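Local coordinates for protein lectin (Trichosanthes anguina, PDB 4HR6) that probably binds carbohydrate, as the seed lectin of snake gourd, a three-chain nontoxic homologue of type II ribosome-inactivating proteins, at residues Gln79-Gly84 and Phe107-Gln112; Met25-Tyr30 and Met113-Ser118; Leu155-Ser160 and Ala196-His201; Ser151-Gln156 and Ser169-Tyr174. All blocks are in the same frame, centred on the assembly; numbering follows the deposited sequence.

Contact 1: Gln79-Gly84 and Phe107-Gln112; sequences QTIVLG and FLVIIQ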
loop_
_atom_site.group_PDB
_atom_site.type_symbol
_atom_site.label_atom_id
_atom_site.label_comp_id
_atom_site.label_asym_id
_atom_site.label_seq_id
_atom_site.Cartn_x
_atom_site.Cartn_y
_atom_site.Cartn_z
ATOM N N GLN B 79 -20.136 -1.208 -9.496
ATOM C CA GLN B 79 -20.626 -0.196 -8.552
ATOM C C GLN B 79 -22.120 -0.302 -8.252
ATOM O O GLN B 79 -22.685 0.555 -7.586
ATOM C CB GLN B 79 -20.302 1.188 -9.074
ATOM C CG GLN B 79 -18.807 1.435 -9.067
ATOM C CD GLN B 79 -18.424 2.674 -9.813
ATOM O OE1 GLN B 79 -17.929 2.602 -10.929
ATOM N NE2 GLN B 79 -18.648 3.832 -9.197
ATOM N N THR B 80 -22.734 -1.373 -8.738
ATOM C CA THR B 80 -24.130 -1.667 -8.550
ATOM C C THR B 80 -24.324 -3.009 -7.834
ATOM O O THR B 80 -25.415 -3.335 -7.396
ATOM C CB THR B 80 -24.785 -1.721 -9.945
ATOM O OG1 THR B 80 -24.981 -0.377 -10.404
ATOM C CG2 THR B 80 -26.104 -2.450 -9.935
ATOM N N ILE B 81 -23.274 -3.804 -7.712
ATOM C CA ILE B 81 -23.440 -5.174 -7.289
ATOM C C ILE B 81 -22.947 -5.349 -5.876
ATOM O O ILE B 81 -21.795 -5.050 -5.577
ATOM C CB ILE B 81 -22.670 -6.123 -8.221
ATOM C CG1 ILE B 81 -23.279 -6.065 -9.626
ATOM C CG2 ILE B 81 -22.703 -7.539 -7.689
ATOM C CD1 ILE B 81 -22.339 -6.526 -10.709
ATOM N N VAL B 82 -23.816 -5.871 -5.020
ATOM C CA VAL B 82 -23.504 -6.020 -3.616
ATOM C C VAL B 82 -22.549 -7.181 -3.403
ATOM O O VAL B 82 -22.677 -8.218 -4.053
ATOM C CB VAL B 82 -24.779 -6.211 -2.730
ATOM C CG1 VAL B 82 -25.579 -4.930 -2.676
ATOM C CG2 VAL B 82 -25.677 -7.328 -3.248
ATOM N N LEU B 83 -21.598 -6.978 -2.492
ATOM C CA LEU B 83 -20.655 -7.987 -2.038
ATOM C C LEU B 83 -20.915 -8.274 -0.568
ATOM O O LEU B 83 -21.407 -7.410 0.164
ATOM C CB LEU B 83 -19.224 -7.483 -2.184
ATOM C CG LEU B 83 -18.865 -7.003 -3.589
ATOM C CD1 LEU B 83 -17.405 -6.597 -3.619
ATOM C CD2 LEU B 83 -19.172 -8.102 -4.603
ATOM N N GLY B 84 -20.552 -9.477 -0.138
ATOM C CA GLY B 84 -20.751 -9.895 1.243
ATOM C C GLY B 84 -20.956 -11.386 1.339
ATOM O O GLY B 84 -20.895 -12.110 0.337
ATOM N N PHE B 107 -19.879 -14.513 -11.109
ATOM C CA PHE B 107 -18.436 -14.370 -11.302
ATOM C C PHE B 107 -17.902 -13.024 -10.762
ATOM O O PHE B 107 -16.872 -12.971 -10.113
ATOM C CB PHE B 107 -18.043 -14.543 -12.778
ATOM C CG PHE B 107 -17.782 -15.974 -13.174
ATOM C CD1 PHE B 107 -18.467 -16.555 -14.224
ATOM C CD2 PHE B 107 -16.846 -16.732 -12.494
ATOM C CE1 PHE B 107 -18.216 -17.877 -14.592
ATOM C CE2 PHE B 107 -16.596 -18.056 -12.850
ATOM C CZ PHE B 107 -17.280 -18.621 -13.897
ATOM N N LEU B 108 -18.612 -11.947 -11.033
ATOM C CA LEU B 108 -18.236 -10.627 -10.511
ATOM C C LEU B 108 -18.091 -10.609 -8.974
ATOM O O LEU B 108 -17.119 -10.069 -8.424
ATOM C CB LEU B 108 -19.262 -9.609 -10.964
ATOM C CG LEU B 108 -18.946 -8.589 -12.062
ATOM C CD1 LEU B 108 -17.659 -8.824 -12.801
ATOM C CD2 LEU B 108 -20.126 -8.445 -13.021
ATOM N N VAL B 109 -19.023 -11.253 -8.288
ATOM C CA VAL B 109 -18.940 -11.373 -6.843
ATOM C C VAL B 109 -17.709 -12.164 -6.410
ATOM O O VAL B 109 -16.913 -11.720 -5.569
ATOM C CB VAL B 109 -20.215 -12.028 -6.278
ATOM C CG1 VAL B 109 -20.079 -12.263 -4.792
ATOM C CG2 VAL B 109 -21.442 -11.158 -6.560
ATOM N N ILE B 110 -17.552 -13.349 -6.996
ATOM C CA ILE B 110 -16.530 -14.283 -6.575
ATOM C C ILE B 110 -15.132 -13.741 -6.887
ATOM O O ILE B 110 -14.246 -13.791 -6.046
ATOM C CB ILE B 110 -16.747 -15.660 -7.229
ATOM C CG1 ILE B 110 -17.944 -16.354 -6.591
ATOM C CG2 ILE B 110 -15.511 -16.530 -7.067
ATOM C CD1 ILE B 110 -18.590 -17.389 -7.472
ATOM N N ILE B 111 -14.946 -13.221 -8.091
ATOM C CA ILE B 111 -13.653 -12.715 -8.500
ATOM C C ILE B 111 -13.215 -11.595 -7.547
ATOM O O ILE B 111 -12.096 -11.598 -7.048
ATOM C CB ILE B 111 -13.681 -12.269 -9.992
ATOM C CG1 ILE B 111 -13.757 -13.513 -10.888
ATOM C CG2 ILE B 111 -12.464 -11.440 -10.361
ATOM C CD1 ILE B 111 -14.034 -13.204 -12.336
ATOM N N GLN B 112 -14.113 -10.666 -7.260
ATOM C CA GLN B 112 -13.761 -9.555 -6.386
ATOM C C GLN B 112 -13.457 -10.003 -4.969
ATOM O O GLN B 112 -12.459 -9.596 -4.392
ATOM C CB GLN B 112 -14.845 -8.504 -6.401
ATOM C CG GLN B 112 -14.900 -7.776 -7.721
ATOM C CD GLN B 112 -15.888 -6.654 -7.693
ATOM O OE1 GLN B 112 -17.093 -6.863 -7.850
ATOM N NE2 GLN B 112 -15.391 -5.453 -7.494
#

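Contact 2: Met25-Tyr30 and Met113-Ser118; sequences MVAVAY and MVLEAS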
loop_
_atom_site.group_PDB
_atom_site.type_symbol
_atom_site.label_atom_id
_atom_site.label_comp_id
_atom_site.label_asym_id
_atom_site.label_seq_id
_atom_site.Cartn_x
_atom_site.Cartn_y
_atom_site.Cartn_z
ATOM N N MET B 25 -3.054 -14.050 -13.142
ATOM C CA MET B 25 -3.973 -14.084 -12.021
ATOM C C MET B 25 -5.423 -13.788 -12.420
ATOM O O MET B 25 -6.070 -12.893 -11.873
ATOM C CB MET B 25 -3.506 -13.171 -10.877
ATOM C CG MET B 25 -3.927 -13.740 -9.514
ATOM S SD MET B 25 -3.506 -12.678 -8.136
ATOM C CE MET B 25 -4.576 -13.375 -6.879
ATOM N N VAL B 26 -5.917 -14.554 -13.385
ATOM C CA VAL B 26 -7.316 -14.490 -13.763
ATOM C C VAL B 26 -7.930 -15.871 -13.617
ATOM O O VAL B 26 -7.242 -16.889 -13.761
ATOM C CB VAL B 26 -7.534 -14.015 -15.216
ATOM C CG1 VAL B 26 -7.150 -12.549 -15.359
ATOM C CG2 VAL B 26 -6.755 -14.890 -16.207
ATOM N N ALA B 27 -9.230 -15.886 -13.358
ATOM C CA ALA B 27 -10.008 -17.104 -13.385
ATOM C C ALA B 27 -10.184 -17.552 -14.831
ATOM O O ALA B 27 -10.509 -16.759 -15.676
ATOM C CB ALA B 27 -11.359 -16.862 -12.742
ATOM N N VAL B 28 -9.946 -18.819 -15.110
ATOM C CA VAL B 28 -10.088 -19.331 -16.483
ATOM C C VAL B 28 -11.179 -20.381 -16.674
ATOM O O VAL B 28 -11.661 -20.573 -17.787
ATOM C CB VAL B 28 -8.756 -19.909 -17.023
ATOM C CG1 VAL B 28 -7.672 -18.862 -16.981
ATOM C CG2 VAL B 28 -8.318 -21.133 -16.257
ATOM N N ALA B 29 -11.508 -21.112 -15.621
ATOM C CA ALA B 29 -12.476 -22.183 -15.716
ATOM C C ALA B 29 -12.961 -22.579 -14.344
ATOM O O ALA B 29 -12.325 -22.260 -13.339
ATOM C CB ALA B 29 -11.841 -23.402 -16.375
ATOM N N TYR B 30 -14.087 -23.285 -14.305
ATOM C CA TYR B 30 -14.507 -23.944 -13.068
ATOM C C TYR B 30 -15.265 -25.225 -13.358
ATOM O O TYR B 30 -15.746 -25.431 -14.472
ATOM C CB TYR B 30 -15.385 -23.025 -12.196
ATOM C CG TYR B 30 -16.862 -23.000 -12.546
ATOM C CD1 TYR B 30 -17.791 -23.769 -11.830
ATOM C CD2 TYR B 30 -17.330 -22.210 -13.565
ATOM C CE1 TYR B 30 -19.143 -23.733 -12.135
ATOM C CE2 TYR B 30 -18.668 -22.177 -13.892
ATOM C CZ TYR B 30 -19.566 -22.936 -13.169
ATOM O OH TYR B 30 -20.881 -22.883 -13.499
ATOM N N MET B 113 -14.295 -10.876 -4.428
ATOM C CA MET B 113 -14.173 -11.287 -3.039
ATOM C C MET B 113 -13.047 -12.273 -2.800
ATOM O O MET B 113 -12.626 -12.448 -1.648
ATOM C CB MET B 113 -15.472 -11.879 -2.542
ATOM C CG MET B 113 -16.560 -10.848 -2.342
ATOM S SD MET B 113 -18.102 -11.534 -1.700
ATOM C CE MET B 113 -17.621 -11.947 -0.018
ATOM N N VAL B 114 -12.524 -12.895 -3.863
ATOM C CA VAL B 114 -11.425 -13.847 -3.706
ATOM C C VAL B 114 -10.130 -13.346 -4.357
ATOM O O VAL B 114 -9.100 -13.210 -3.689
ATOM C CB VAL B 114 -11.805 -15.229 -4.282
ATOM C CG1 VAL B 114 -10.629 -16.176 -4.182
ATOM C CG2 VAL B 114 -12.999 -15.804 -3.531
ATOM N N LEU B 115 -10.169 -13.047 -5.655
ATOM C CA LEU B 115 -8.945 -12.716 -6.348
ATOM C C LEU B 115 -8.537 -11.278 -6.073
ATOM O O LEU B 115 -7.385 -11.014 -5.797
ATOM C CB LEU B 115 -9.064 -12.964 -7.855
ATOM C CG LEU B 115 -9.342 -14.390 -8.317
ATOM C CD1 LEU B 115 -9.371 -14.450 -9.845
ATOM C CD2 LEU B 115 -8.282 -15.326 -7.777
ATOM N N GLU B 116 -9.473 -10.343 -6.162
ATOM C CA GLU B 116 -9.125 -8.942 -5.987
ATOM C C GLU B 116 -8.760 -8.638 -4.524
ATOM O O GLU B 116 -7.867 -7.834 -4.245
ATOM C CB GLU B 116 -10.252 -8.055 -6.504
ATOM C CG GLU B 116 -10.624 -8.288 -7.967
ATOM C CD GLU B 116 -9.466 -8.075 -8.898
ATOM O OE1 GLU B 116 -9.014 -6.926 -9.003
ATOM O OE2 GLU B 116 -8.977 -9.057 -9.507
ATOM N N ALA B 117 -9.429 -9.313 -3.593
ATOM C CA ALA B 117 -9.061 -9.214 -2.184
ATOM C C ALA B 117 -7.658 -9.734 -1.934
ATOM O O ALA B 117 -6.974 -9.218 -1.049
ATOM C CB ALA B 117 -10.039 -9.969 -1.326
ATOM N N SER B 118 -7.235 -10.769 -2.678
ATOM C CA SER B 118 -5.886 -11.297 -2.505
ATOM C C SER B 118 -4.829 -10.295 -2.969
ATOM O O SER B 118 -3.711 -10.298 -2.480
ATOM C CB SER B 118 -5.711 -12.614 -3.260
ATOM O OG SER B 118 -6.568 -13.625 -2.727
#

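Contact 3: Leu155-Ser160 and Ala196-His201; sequences LQIQAS and ALQLYH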
loop_
_atom_site.group_PDB
_atom_site.type_symbol
_atom_site.label_atom_id
_atom_site.label_comp_id
_atom_site.label_asym_id
_atom_site.label_seq_id
_atom_site.Cartn_x
_atom_site.Cartn_y
_atom_site.Cartn_z
ATOM N N LEU B 155 3.463 -2.741 -12.852
ATOM C CA LEU B 155 4.497 -2.273 -13.782
ATOM C C LEU B 155 5.299 -1.125 -13.175
ATOM O O LEU B 155 6.516 -1.111 -13.261
ATOM C CB LEU B 155 3.881 -1.782 -15.107
ATOM C CG LEU B 155 4.849 -1.144 -16.119
ATOM C CD1 LEU B 155 5.896 -2.119 -16.599
ATOM C CD2 LEU B 155 4.096 -0.637 -17.326
ATOM N N GLN B 156 4.612 -0.151 -12.586
ATOM C CA GLN B 156 5.296 1.006 -12.045
ATOM C C GLN B 156 6.163 0.676 -10.835
ATOM O O GLN B 156 7.217 1.282 -10.642
ATOM C CB GLN B 156 4.304 2.120 -11.711
ATOM C CG GLN B 156 3.527 2.640 -12.911
ATOM C CD GLN B 156 4.416 3.071 -14.064
ATOM O OE1 GLN B 156 5.553 3.499 -13.868
ATOM N NE2 GLN B 156 3.903 2.938 -15.279
ATOM N N ILE B 157 5.745 -0.294 -10.028
ATOM C CA ILE B 157 6.595 -0.743 -8.933
ATOM C C ILE B 157 7.908 -1.286 -9.478
ATOM O O ILE B 157 8.989 -0.950 -8.976
ATOM C CB ILE B 157 5.909 -1.818 -8.065
ATOM C CG1 ILE B 157 4.781 -1.181 -7.271
ATOM C CG2 ILE B 157 6.905 -2.463 -7.094
ATOM C CD1 ILE B 157 3.932 -2.176 -6.510
ATOM N N GLN B 158 7.814 -2.161 -10.474
ATOM C CA GLN B 158 9.020 -2.728 -11.076
ATOM C C GLN B 158 9.883 -1.658 -11.733
ATOM O O GLN B 158 11.107 -1.634 -11.569
ATOM C CB GLN B 158 8.670 -3.845 -12.043
ATOM C CG GLN B 158 8.218 -5.114 -11.308
ATOM C CD GLN B 158 7.261 -5.992 -12.108
ATOM O OE1 GLN B 158 7.539 -6.366 -13.248
ATOM N NE2 GLN B 158 6.138 -6.344 -11.496
ATOM N N ALA B 159 9.230 -0.743 -12.428
ATOM C CA ALA B 159 9.900 0.326 -13.112
ATOM C C ALA B 159 10.626 1.257 -12.138
ATOM O O ALA B 159 11.710 1.758 -12.438
ATOM C CB ALA B 159 8.890 1.102 -13.925
ATOM N N SER B 160 10.021 1.468 -10.969
ATOM C CA SER B 160 10.555 2.363 -9.946
ATOM C C SER B 160 11.920 1.960 -9.417
ATOM O O SER B 160 12.621 2.787 -8.846
ATOM C CB SER B 160 9.599 2.440 -8.760
ATOM O OG SER B 160 9.775 1.300 -7.919
ATOM N N ALA B 196 -0.528 -6.559 -2.295
ATOM C CA ALA B 196 0.021 -7.753 -1.649
ATOM C C ALA B 196 0.605 -8.710 -2.642
ATOM O O ALA B 196 1.408 -9.544 -2.262
ATOM C CB ALA B 196 -1.039 -8.457 -0.793
ATOM N N LEU B 197 0.195 -8.604 -3.912
ATOM C CA LEU B 197 0.725 -9.438 -4.983
ATOM C C LEU B 197 0.905 -8.573 -6.212
ATOM O O LEU B 197 0.064 -7.730 -6.488
ATOM C CB LEU B 197 -0.248 -10.558 -5.327
ATOM C CG LEU B 197 -0.423 -11.700 -4.335
ATOM C CD1 LEU B 197 -1.521 -12.632 -4.825
ATOM C CD2 LEU B 197 0.857 -12.470 -4.087
ATOM N N GLN B 198 1.989 -8.774 -6.961
ATOM C CA GLN B 198 2.166 -7.992 -8.179
ATOM C C GLN B 198 2.357 -8.856 -9.413
ATOM O O GLN B 198 3.020 -9.900 -9.375
ATOM C CB GLN B 198 3.282 -6.953 -8.038
ATOM C CG GLN B 198 4.673 -7.492 -7.836
ATOM C CD GLN B 198 5.671 -6.381 -7.571
ATOM O OE1 GLN B 198 5.907 -5.538 -8.429
ATOM N NE2 GLN B 198 6.271 -6.383 -6.387
ATOM N N LEU B 199 1.744 -8.403 -10.502
ATOM C CA LEU B 199 1.927 -9.021 -11.810
ATOM C C LEU B 199 3.357 -8.806 -12.303
ATOM O O LEU B 199 3.870 -7.687 -12.259
ATOM C CB LEU B 199 0.944 -8.402 -12.805
ATOM C CG LEU B 199 0.864 -9.000 -14.214
ATOM C CD1 LEU B 199 0.283 -10.399 -14.195
ATOM C CD2 LEU B 199 0.008 -8.085 -15.073
ATOM N N TYR B 200 3.981 -9.877 -12.778
ATOM C CA TYR B 200 5.281 -9.799 -13.441
ATOM C C TYR B 200 5.233 -9.069 -14.795
ATOM O O TYR B 200 4.434 -9.386 -15.654
ATOM C CB TYR B 200 5.838 -11.205 -13.654
ATOM C CG TYR B 200 7.147 -11.214 -14.389
ATOM C CD1 TYR B 200 7.185 -11.415 -15.771
ATOM C CD2 TYR B 200 8.345 -10.998 -13.720
ATOM C CE1 TYR B 200 8.373 -11.418 -16.457
ATOM C CE2 TYR B 200 9.539 -11.012 -14.399
ATOM C CZ TYR B 200 9.545 -11.214 -15.775
ATOM O OH TYR B 200 10.726 -11.229 -16.463
ATOM N N HIS B 201 6.088 -8.075 -14.962
ATOM C CA HIS B 201 6.271 -7.413 -16.263
ATOM C C HIS B 201 7.715 -7.520 -16.696
ATOM O O HIS B 201 7.979 -7.797 -17.867
ATOM C CB HIS B 201 5.919 -5.929 -16.203
ATOM C CG HIS B 201 4.456 -5.643 -16.109
ATOM N ND1 HIS B 201 3.650 -5.548 -17.215
ATOM C CD2 HIS B 201 3.660 -5.400 -15.043
ATOM C CE1 HIS B 201 2.415 -5.260 -16.838
ATOM N NE2 HIS B 201 2.398 -5.156 -15.525
#

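Contact 4: Ser151-Gln156 and Ser169-Tyr174; sequences SEISLQ and SVVELY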
loop_
_atom_site.group_PDB
_atom_site.type_symbol
_atom_site.label_atom_id
_atom_site.label_comp_id
_atom_site.label_asym_id
_atom_site.label_seq_id
_atom_site.Cartn_x
_atom_site.Cartn_y
_atom_site.Cartn_z
ATOM N N SER B 151 -2.515 -3.959 -12.849
ATOM C CA SER B 151 -1.477 -4.260 -13.820
ATOM C C SER B 151 -0.481 -3.124 -13.941
ATOM O O SER B 151 0.718 -3.332 -13.912
ATOM C CB SER B 151 -2.091 -4.527 -15.198
ATOM O OG SER B 151 -1.053 -4.851 -16.097
ATOM N N GLU B 152 -1.009 -1.927 -14.095
ATOM C CA GLU B 152 -0.225 -0.711 -14.228
ATOM C C GLU B 152 0.578 -0.394 -12.954
ATOM O O GLU B 152 1.732 0.017 -13.049
ATOM C CB GLU B 152 -1.177 0.431 -14.546
ATOM C CG GLU B 152 -0.532 1.763 -14.850
ATOM C CD GLU B 152 0.366 1.750 -16.079
ATOM O OE1 GLU B 152 0.197 0.890 -16.958
ATOM O OE2 GLU B 152 1.252 2.624 -16.157
ATOM N N ILE B 153 -0.034 -0.581 -11.779
ATOM C CA ILE B 153 0.673 -0.425 -10.497
ATOM C C ILE B 153 1.794 -1.418 -10.391
ATOM O O ILE B 153 2.899 -1.065 -10.002
ATOM C CB ILE B 153 -0.261 -0.637 -9.280
ATOM C CG1 ILE B 153 -1.202 0.545 -9.128
ATOM C CG2 ILE B 153 0.512 -0.843 -7.978
ATOM C CD1 ILE B 153 -2.364 0.262 -8.199
ATOM N N SER B 154 1.527 -2.670 -10.708
ATOM C CA SER B 154 2.615 -3.638 -10.721
ATOM C C SER B 154 3.776 -3.215 -11.647
ATOM O O SER B 154 4.927 -3.362 -11.301
ATOM C CB SER B 154 2.120 -5.013 -11.170
ATOM O OG SER B 154 1.084 -5.518 -10.377
ATOM N N LEU B 155 3.463 -2.741 -12.852
ATOM C CA LEU B 155 4.497 -2.273 -13.782
ATOM C C LEU B 155 5.299 -1.125 -13.175
ATOM O O LEU B 155 6.516 -1.111 -13.261
ATOM C CB LEU B 155 3.881 -1.782 -15.107
ATOM C CG LEU B 155 4.849 -1.144 -16.119
ATOM C CD1 LEU B 155 5.896 -2.119 -16.599
ATOM C CD2 LEU B 155 4.096 -0.637 -17.326
ATOM N N GLN B 156 4.612 -0.151 -12.586
ATOM C CA GLN B 156 5.296 1.006 -12.045
ATOM C C GLN B 156 6.163 0.676 -10.835
ATOM O O GLN B 156 7.217 1.282 -10.642
ATOM C CB GLN B 156 4.304 2.120 -11.711
ATOM C CG GLN B 156 3.527 2.640 -12.911
ATOM C CD GLN B 156 4.416 3.071 -14.064
ATOM O OE1 GLN B 156 5.553 3.499 -13.868
ATOM N NE2 GLN B 156 3.903 2.938 -15.279
ATOM N N SER B 169 5.039 6.734 -14.674
ATOM C CA SER B 169 3.771 7.326 -15.016
ATOM C C SER B 169 2.891 7.446 -13.762
ATOM O O SER B 169 3.015 6.659 -12.825
ATOM C CB SER B 169 3.108 6.481 -16.117
ATOM O OG SER B 169 1.709 6.376 -15.929
ATOM N N VAL B 170 2.008 8.435 -13.753
ATOM C CA VAL B 170 1.084 8.647 -12.642
ATOM C C VAL B 170 -0.040 7.612 -12.663
ATOM O O VAL B 170 -0.560 7.290 -13.719
ATOM C CB VAL B 170 0.486 10.066 -12.702
ATOM C CG1 VAL B 170 -0.640 10.240 -11.694
ATOM C CG2 VAL B 170 1.575 11.098 -12.456
ATOM N N VAL B 171 -0.382 7.071 -11.494
ATOM C CA VAL B 171 -1.589 6.257 -11.327
ATOM C C VAL B 171 -2.645 7.066 -10.568
ATOM O O VAL B 171 -2.334 7.686 -9.568
ATOM C CB VAL B 171 -1.292 4.988 -10.521
ATOM C CG1 VAL B 171 -2.564 4.171 -10.333
ATOM C CG2 VAL B 171 -0.206 4.159 -11.202
ATOM N N GLU B 172 -3.887 7.019 -11.038
ATOM C CA GLU B 172 -4.994 7.756 -10.464
ATOM C C GLU B 172 -5.834 6.855 -9.580
ATOM O O GLU B 172 -6.550 5.993 -10.068
ATOM C CB GLU B 172 -5.874 8.329 -11.578
ATOM C CG GLU B 172 -5.076 9.029 -12.662
ATOM C CD GLU B 172 -5.921 9.936 -13.528
ATOM O OE1 GLU B 172 -6.916 9.468 -14.113
ATOM O OE2 GLU B 172 -5.584 11.123 -13.620
ATOM N N LEU B 173 -5.732 7.046 -8.270
ATOM C CA LEU B 173 -6.550 6.297 -7.322
ATOM C C LEU B 173 -7.517 7.214 -6.594
ATOM O O LEU B 173 -7.322 8.423 -6.541
ATOM C CB LEU B 173 -5.669 5.578 -6.318
ATOM C CG LEU B 173 -4.726 4.508 -6.864
ATOM C CD1 LEU B 173 -3.975 3.881 -5.703
ATOM C CD2 LEU B 173 -5.483 3.446 -7.651
ATOM N N TYR B 174 -8.571 6.619 -6.052
ATOM C CA TYR B 174 -9.557 7.325 -5.273
ATOM C C TYR B 174 -9.555 6.845 -3.841
ATOM O O TYR B 174 -9.284 5.683 -3.586
ATOM C CB TYR B 174 -10.941 7.127 -5.880
ATOM C CG TYR B 174 -11.092 7.863 -7.165
ATOM C CD1 TYR B 174 -10.758 7.262 -8.368
ATOM C CD2 TYR B 174 -11.530 9.181 -7.182
ATOM C CE1 TYR B 174 -10.884 7.935 -9.566
ATOM C CE2 TYR B 174 -11.656 9.871 -8.377
ATOM C CZ TYR B 174 -11.331 9.242 -9.563
ATOM O OH TYR B 174 -11.448 9.916 -10.757
#

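Contact 1: Gln79-Gly84 and Phe107-Gln112
Gln112, whose OE1 lies 4.0 Å from Leu83 CD2, passes its other amide atom to a partner beyond the contact: NE2 is hydrogen-bonded to OE2 of Glu147 on helix 141-159. That bond limits the rotation of the amide, and the carboxamide carbonyl is left against a methyl group of the loop. The chain of Gln112 runs extended beyond CG and meets the side chain of Leu83 at about a right angle. The rest of the interface is apolar, with no hydrogen bond between the two segments. Leu83 reaches the helix with CD2, which sits 4.0 Å from Val109 CA and a little farther from Val109 CG1, against the helix backbone as much as against a side chain. This is also where the backbones come nearest, with Leu83 CA and Val109 CA 6.1 Å apart. Ile81 uses both of its branches. Its CG2, anti to the backbone N, meets Val109 CG2 at 4.0 Å, while CG1 carries CD1 to within 3.7 Å of Leu108 CD2. Val82 points away from the helix, whereas Ile81 points to it and Leu83 reaches it with its end. Leu83 is further held by backbone hydrogen bonding to Phe137, and Gly84, at a positive phi of 150°, takes the N-cap position of helix 85-96. Leu108 also packs on Phe67 and Leu70 of helix 67-74. Here the loop joining helices 67-74 and 85-96 packs on helix 103-119, within the mainly helical core of the ribosome-inactivating-protein fold.

Contact 2: Met25-Tyr30 and Met113-Ser118
The methyl end of Met25 meets the backbone carbonyl of Leu115, 3.8 Å from CE to O, and more loosely its CD2. The same methyl touches Ser118 CB at 3.9 Å, bridging residues one turn apart. Leu115 answers with its other branch, CD1 lying against the backbone and side chain of Ala27, 3.8 Å from Ala27 N and 4.3 Å from Ala27 CB. The long reach of Met25 comes from a chain extended beyond CG. On the helix, the hydroxyl of Ser118 turns inward: OG donates to Val114 O at 2.7 Å, and Ser118 N donates to that same oxygen, which thus takes two bonds from one residue. A wider pi-type turn spans 113-116. Further out, Met25 and Val26 both face Asp21 in a G1 beta bulge, with Met25 at a positive phi of 45°, while Ile20 of strand 15-21 packs on Leu115. Leu24 of another lectin chain packs on Met25, and Val20 of that chain on Ser118. Here the amino-terminal sheet lies over the central helix 103-119, the sheet-on-helix packing of the ribosome-inactivating-protein fold.

Contact 3: Leu155-Ser160 and Ala196-His201
The carboxy-terminal loop is laced to the last turns of helix 141-159 by one buried glutamine, Gln158, whose carboxamide grips the extended backbone at Leu199 and His201. Its NE2 donates to Leu199 O at 2.7 Å and to Gln198 OE1 at 3.2 Å, both acceptors lying in the amide plane of Gln158. The second bond is nearly straight, with an N-H...acceptor angle of 168°, although it meets the Gln198 carbonyl from outside its plane. In turn His201 N donates 2.8 Å to Gln158 OE1, in the carbonyl plane and on a lone pair; OE1 also accepts from Cys202 N. The amide is thereby fixed in its flip and rotation. Beside it Leu155 presents CB to one face of the His201 ring, a CH-pi contact 3.8 Å from the ring centroid, and Leu155 CD1 reaches the ring root. His201 NE2 is hydrogen-bonded to Ser151 O, which holds the ring in place. Ile157 CG2 packs against the Gln198 amide, 3.5 Å from OE1. Gln198 NE2 turns to Ile34 O of another lectin chain. The loop, which follows helix 189-192, thus runs along one flank of helix 141-159, with Trp150 bonded through NE1 to Leu197 O.

Contact 4: Ser151-Gln156 and Ser169-Tyr174
This is a helix-on-hairpin contact, in which Ile153 and Gln156 of helix 141-159 face Val171 and Ser169 of strand 166-174. The short axes approach to 9.5 Å and run at 141°, nearer antiparallel than perpendicular. Hydrophobic packing takes one end of the interface. Ile153 CG1 lies 4.1 Å from Val171 CG1, the two side chains crossing at about a right angle, and Ile153 CD1 reaches on toward Leu173 CD2 at 4.5 Å. A chi1 of 179° turns Val171 CG1 to Ile153 and leaves CG2 near the CG atoms of Glu152 and Gln156. The strand pairs with 180-185, through backbone bonds of Val171 with Val183 and of Leu173 with Ile181, forming the antiparallel two-stranded hairpin that follows the long helix in the carboxy-terminal part of the ribosome-inactivating-protein fold. Polar chemistry gathers at the other end, where the chain turns a corner at Ser169. Gln156 bends at chi2 (-53°), which folds its amide back along the helix: NE2 donates to Glu152 OE2 at 2.8 Å, arriving from above the carboxylate plane, and also lies 3.7 Å from Ser169 CB. Gln156 OE1 accepts a bond from Gly168 N and a weak one from Ser169 N, at 3.4 Å. Glu152 OE1 has its own partner, ND2 of Asn1 of another lectin chain.

How the contacts relate
The four contacts fall into two pairs, each built on one long helix. Contacts 1 and 2 share helix 103-119, one setting a connector and the other a sheet against it; their centres are 12 Å apart, and Ile111 O and Glu116 N probably bond along that helix. Contacts 3 and 4 use helix 141-159, share Leu155 and Gln156, and are joined by a probable hydrogen bond from Leu199 N to Ser154 OG. Contacts 1 and 2 are buried and apolar across the interface. Contact 4 is also buried but mixes methyl packing with amide chemistry, and the partly buried contact 3 relies on hydrogen bonds. Contacts 2 and 3 touch where Met25 meets Leu197.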